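Local coordinates for Lmo0305 protein (PDB 3PJ0), which is a member of the beta-eliminating lyase family, in the pyridoxal-phosphate aminotransferase clan, and carries covalently bound pyridoxal phosphate, at residues 265-270 with 334-339; 280-285 with 292-297. All coordinates share one frame; numbering follows the deposited sequence.

Interaction 1 of 2, residues 265-270 with 334-339; sequences EAAKGL and VSVGDA
V336 pushes its two methyls against one side of helix 260-275, and with V334, two residues earlier, gives a compact example of a helix packed on the end of a strand by small apolar groups. V336 divides its branches between neighbouring helical residues, its chi1 of 176° setting CG1 opposite the backbone N and CG2 beside it. CG1 meets the methyl of A266, CB to CG1 being 3.9 Å, while CG2 lies against A267, 3.9 Å from its CB and equally near its CA. Because alanine has only a methyl there, the backbones come close, the CA atoms of A267 and V336 standing 6.0 Å apart. One turn after A266, L270 reaches across through a single branch: in the conformers given, its CD2 lies 4.0 Å from V334 CG1, but both side chains have a second conformer, which makes this contact less certain than those of the alanines.

Between 265-270 and 334-339 themselves nothing polar is exchanged. On the helix, K268 NZ forms a salt bridge with E265 OE2 at 2.9 Å, approaching from above the carboxylate plane. Beyond the strand, D338 bonds outside the two segments, through salt bridges to R256 and K259 and a hydrogen bond to Y263, tying the turn to the end of helix 243-256, the link after it and the first turn of helix 260-275.

The chemistry between the segments is thus purely apolar, so that shape and the shedding of water, rather than directional bonds, probably account for their mutual fit.

Interaction 2 of 2, residues 280-285 with 292-297; sequences VKTVPE and FHVYFE
A beta hairpin joins strands 280-283 and 291-296, with 280-283 forming an outer strand of a four-stranded antiparallel sheet. Two hydrogen-bonded pairs supply its backbone bonds. K281 and Y295 exchange both, Y295 N to K281 O being the shorter at 2.8 Å and almost straight (178° at the hydrogen); V283 and H293 do likewise, with V283 N to H293 O at 2.9 Å. At the non-hydrogen-bonded pair between them, the CA of T282 makes a CA-H...O contact with H293 O at 3.2 Å.

On the face holding V280, T282, V294 and F296, V280 spreads its methyls: CG1 crosses to V294 CG1 at 3.7 Å, while CG2 runs beside the F296 ring, 3.8 Å from CE2. T282 CG2 approaches F292 CD1 obliquely at 3.7 Å. With OG1 set between backbone N and carbonyl carbon (chi1 68°), T282 points its hydroxyl onward to donate to P284 O at 2.8 Å, a bond that spans the cis peptide between V283 and P284. The other face has V283 CG2 3.9 Å from Y295 CD1, while the extended K281 chain passes the same side chain.

Helix 260-275 packs on the first face through A271 and F274, and its N275 bonds to T282 OG1. Strand 329-335 flanks 291-296 on its other edge, where E333 OE1 is hydrogen-bonded to H293 NE2.

From the N terminus, the chain reaches helix 260-275, which supplies the first half of interaction 1, and then passes directly into strand 280-283. A short connection brings it back along strand 291-296, so interaction 2 closes a small hairpin loop. Only after helix 300-314 and strand 323-326 does strand 329-335 return to the helix and close the much longer loop of interaction 1, within which interaction 2 is nested. The two meet at F292: its O lies 3.0 Å from V334 N, a probable hydrogen bond between neighbouring strands, and its ring packs on A267 and L270. Together they tie one helix to three strands of the antiparallel sheet.

Interaction 1 of 2, residues 265-270 with 334-339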
loop_
_atom_site.group_PDB
_atom_site.type_symbol
_atom_site.label_atom_id
_atom_site.label_comp_id
_atom_site.label_asym_id
_atom_site.label_seq_id
_atom_site.Cartn_x
_atom_site.Cartn_y
_atom_site.Cartn_z
ATOM N N GLU A 265 17.493 10.969 25.740
ATOM C CA GLU A 265 18.427 10.906 26.875
ATOM C C GLU A 265 19.246 9.621 26.868
ATOM O O GLU A 265 20.475 9.639 27.133
ATOM C CB GLU A 265 17.684 11.055 28.206
ATOM C CG GLU A 265 17.133 12.474 28.415
ATOM C CD GLU A 265 18.229 13.566 28.526
ATOM O OE1 GLU A 265 19.209 13.367 29.289
ATOM O OE2 GLU A 265 18.075 14.636 27.875
ATOM N N ALA A 266 18.581 8.515 26.529
ATOM C CA ALA A 266 19.230 7.219 26.466
ATOM C C ALA A 266 20.258 7.217 25.369
ATOM O O ALA A 266 21.395 6.772 25.586
ATOM C CB ALA A 266 18.198 6.114 26.231
ATOM N N ALA A 267 19.880 7.708 24.182
ATOM C CA ALA A 267 20.834 7.805 23.065
ATOM C C ALA A 267 22.085 8.611 23.443
ATOM O O ALA A 267 23.211 8.249 23.058
ATOM C CB ALA A 267 20.155 8.407 21.813
ATOM N N LYS A 268 21.888 9.725 24.149
ATOM C CA LYS A 268 23.025 10.549 24.589
ATOM C C LYS A 268 23.945 9.780 25.552
ATOM O O LYS A 268 25.166 9.810 25.394
ATOM C CB LYS A 268 22.547 11.858 25.211
ATOM C CG LYS A 268 22.007 12.837 24.159
ATOM C CD LYS A 268 21.729 14.209 24.763
ATOM C CE LYS A 268 20.551 14.203 25.665
ATOM N NZ LYS A 268 20.412 15.507 26.360
ATOM N N GLY A 269 23.364 9.090 26.531
ATOM C CA GLY A 269 24.133 8.274 27.479
ATOM C C GLY A 269 24.939 7.209 26.734
ATOM O O GLY A 269 26.128 7.020 27.005
ATOM N N LEU A 270 24.303 6.525 25.780
ATOM C CA LEU A 270 24.969 5.487 24.991
ATOM C C LEU A 270 26.106 6.077 24.153
ATOM O O LEU A 270 27.193 5.522 24.128
ATOM C CB LEU A 270 23.956 4.764 24.095
ATOM C CG LEU A 270 24.412 3.526 23.327
ATOM C CD1 LEU A 270 25.086 2.536 24.270
ATOM C CD2 LEU A 270 23.224 2.860 22.592
ATOM N N VAL A 334 22.721 3.310 15.180
ATOM C CA VAL A 334 21.912 2.934 16.330
ATOM C C VAL A 334 20.694 3.850 16.413
ATOM O O VAL A 334 20.849 5.081 16.296
ATOM C CB VAL A 334 22.644 3.156 17.681
ATOM C CG1 VAL A 334 21.770 2.607 18.840
ATOM C CG2 VAL A 334 24.027 2.539 17.682
ATOM N N SER A 335 19.495 3.265 16.509
ATOM C CA SER A 335 18.272 4.030 16.764
ATOM C C SER A 335 17.673 3.472 18.047
ATOM O O SER A 335 17.214 2.342 18.067
ATOM C CB SER A 335 17.258 3.962 15.612
ATOM O OG SER A 335 17.812 4.469 14.409
ATOM N N VAL A 336 17.680 4.263 19.114
ATOM C CA VAL A 336 17.178 3.818 20.420
ATOM C C VAL A 336 15.655 3.745 20.429
ATOM O O VAL A 336 14.959 4.620 19.887
ATOM C CB VAL A 336 17.694 4.696 21.579
ATOM C CG1 VAL A 336 17.082 4.265 22.934
ATOM C CG2 VAL A 336 19.201 4.599 21.685
ATOM N N GLY A 337 15.147 2.687 21.040
ATOM C CA GLY A 337 13.724 2.425 21.155
ATOM C C GLY A 337 13.469 1.682 22.448
ATOM O O GLY A 337 14.232 1.837 23.421
ATOM N N ASP A 338 12.436 0.841 22.470
ATOM C CA ASP A 338 12.069 0.131 23.726
ATOM C C ASP A 338 13.060 -0.964 24.141
ATOM O O ASP A 338 13.150 -1.309 25.321
ATOM C CB ASP A 338 10.670 -0.516 23.648
ATOM C CG ASP A 338 9.514 0.472 23.709
ATOM O OD1 ASP A 338 9.681 1.677 23.989
ATOM O OD2 ASP A 338 8.394 0.010 23.445
ATOM N N ALA A 339 13.794 -1.533 23.187
ATOM C CA ALA A 339 14.743 -2.610 23.516
ATOM C C ALA A 339 15.838 -2.148 24.489
ATOM O O ALA A 339 16.213 -2.880 25.406
ATOM C CB ALA A 339 15.384 -3.179 22.228
#

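Interaction 2 of 2, residues 280-285 with 292-297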
loop_
_atom_site.group_PDB
_atom_site.type_symbol
_atom_site.label_atom_id
_atom_site.label_comp_id
_atom_site.label_asym_id
_atom_site.label_seq_id
_atom_site.Cartn_x
_atom_site.Cartn_y
_atom_site.Cartn_z
ATOM N N VAL A 280 36.942 4.986 18.781
ATOM C CA VAL A 280 35.518 4.959 18.528
ATOM C C VAL A 280 34.995 6.373 18.733
ATOM O O VAL A 280 35.335 7.025 19.737
ATOM C CB VAL A 280 34.768 4.022 19.515
ATOM C CG1 VAL A 280 33.261 3.956 19.177
ATOM C CG2 VAL A 280 35.386 2.603 19.552
ATOM N N LYS A 281 34.200 6.857 17.777
ATOM C CA LYS A 281 33.496 8.125 17.927
ATOM C C LYS A 281 32.052 7.999 17.399
ATOM O O LYS A 281 31.740 7.063 16.665
ATOM C CB LYS A 281 34.206 9.245 17.164
ATOM C CG LYS A 281 34.055 9.180 15.616
ATOM C CD LYS A 281 34.841 10.285 14.882
ATOM C CE LYS A 281 34.635 10.199 13.359
ATOM N NZ LYS A 281 35.355 11.274 12.592
ATOM N N THR A 282 31.183 8.932 17.775
ATOM C CA THR A 282 29.867 8.995 17.170
ATOM C C THR A 282 29.694 10.241 16.299
ATOM O O THR A 282 30.398 11.253 16.472
ATOM C CB THR A 282 28.728 8.920 18.199
ATOM O OG1 THR A 282 28.689 10.098 19.021
ATOM C CG2 THR A 282 28.864 7.654 19.051
ATOM N N VAL A 283 28.762 10.149 15.342
ATOM C CA VAL A 283 28.368 11.270 14.531
ATOM C C VAL A 283 26.829 11.332 14.569
ATOM O O VAL A 283 26.184 10.378 14.193
ATOM C CB VAL A 283 28.830 11.150 13.086
ATOM C CG1 VAL A 283 28.333 12.354 12.283
ATOM C CG2 VAL A 283 30.352 10.986 13.017
ATOM N N PRO A 284 26.251 12.415 15.097
ATOM C CA PRO A 284 26.971 13.529 15.703
ATOM C C PRO A 284 27.629 13.069 17.017
ATOM O O PRO A 284 27.251 12.032 17.582
ATOM C CB PRO A 284 25.874 14.562 15.975
ATOM C CG PRO A 284 24.575 13.905 15.780
ATOM C CD PRO A 284 24.781 12.546 15.216
ATOM N N GLU A 285 28.608 13.830 17.515
ATOM C CA GLU A 285 29.278 13.456 18.767
ATOM C C GLU A 285 28.285 13.389 19.926
ATOM O O GLU A 285 28.333 12.456 20.752
ATOM C CB GLU A 285 30.422 14.440 19.071
ATOM C CG GLU A 285 31.108 14.205 20.426
ATOM C CD GLU A 285 32.333 15.097 20.665
ATOM O OE1 GLU A 285 32.823 15.768 19.712
ATOM O OE2 GLU A 285 32.814 15.102 21.824
ATOM N N PHE A 292 22.142 7.882 16.076
ATOM C CA PHE A 292 23.493 8.338 15.796
ATOM C C PHE A 292 24.203 7.206 15.053
ATOM O O PHE A 292 23.681 6.096 14.961
ATOM C CB PHE A 292 24.267 8.754 17.071
ATOM C CG PHE A 292 24.353 7.691 18.119
ATOM C CD1 PHE A 292 25.378 6.756 18.106
ATOM C CD2 PHE A 292 23.391 7.620 19.143
ATOM C CE1 PHE A 292 25.444 5.751 19.094
ATOM C CE2 PHE A 292 23.458 6.630 20.099
ATOM C CZ PHE A 292 24.475 5.697 20.086
ATOM N N HIS A 293 25.358 7.533 14.488
ATOM C CA HIS A 293 26.223 6.573 13.815
ATOM C C HIS A 293 27.495 6.421 14.645
ATOM O O HIS A 293 27.966 7.370 15.214
ATOM C CB HIS A 293 26.548 7.099 12.426
ATOM C CG HIS A 293 25.408 6.997 11.482
ATOM N ND1 HIS A 293 25.498 7.347 10.152
ATOM C CD2 HIS A 293 24.148 6.539 11.673
ATOM C CE1 HIS A 293 24.326 7.140 9.579
ATOM N NE2 HIS A 293 23.507 6.611 10.475
ATOM N N VAL A 294 28.034 5.205 14.709
ATOM C CA VAL A 294 29.264 4.887 15.473
ATOM C C VAL A 294 30.343 4.543 14.455
ATOM O O VAL A 294 30.134 3.695 13.599
ATOM C CB VAL A 294 29.018 3.669 16.401
ATOM C CG1 VAL A 294 30.252 3.270 17.183
ATOM C CG2 VAL A 294 27.810 3.958 17.357
ATOM N N TYR A 295 31.483 5.208 14.548
ATOM C CA TYR A 295 32.579 5.051 13.610
ATOM C C TYR A 295 33.781 4.496 14.322
ATOM O O TYR A 295 34.085 4.902 15.445
ATOM C CB TYR A 295 32.958 6.407 13.002
ATOM C CG TYR A 295 32.149 6.831 11.802
ATOM C CD1 TYR A 295 30.832 7.291 11.940
ATOM C CD2 TYR A 295 32.709 6.796 10.528
ATOM C CE1 TYR A 295 30.085 7.679 10.831
ATOM C CE2 TYR A 295 31.981 7.206 9.407
ATOM C CZ TYR A 295 30.664 7.653 9.566
ATOM O OH TYR A 295 29.932 8.038 8.459
ATOM N N PHE A 296 34.493 3.610 13.634
ATOM C CA PHE A 296 35.656 2.952 14.168
ATOM C C PHE A 296 36.879 3.216 13.316
ATOM O O PHE A 296 36.765 3.349 12.092
ATOM C CB PHE A 296 35.445 1.449 14.172
ATOM C CG PHE A 296 34.356 0.988 15.073
ATOM C CD1 PHE A 296 33.047 0.936 14.618
ATOM C CD2 PHE A 296 34.646 0.561 16.369
ATOM C CE1 PHE A 296 32.037 0.497 15.435
ATOM C CE2 PHE A 296 33.642 0.126 17.213
ATOM C CZ PHE A 296 32.333 0.088 16.756
ATOM N N GLU A 297 38.041 3.251 13.975
ATOM C CA GLU A 297 39.327 3.431 13.301
ATOM C C GLU A 297 39.972 2.085 12.976
ATOM O O GLU A 297 41.190 1.886 13.179
ATOM C CB GLU A 297 40.287 4.271 14.147
ATOM C CG GLU A 297 39.853 5.708 14.347
ATOM C CD GLU A 297 40.778 6.457 15.302
ATOM O OE1 GLU A 297 41.920 6.006 15.519
ATOM O OE2 GLU A 297 40.365 7.508 15.846
#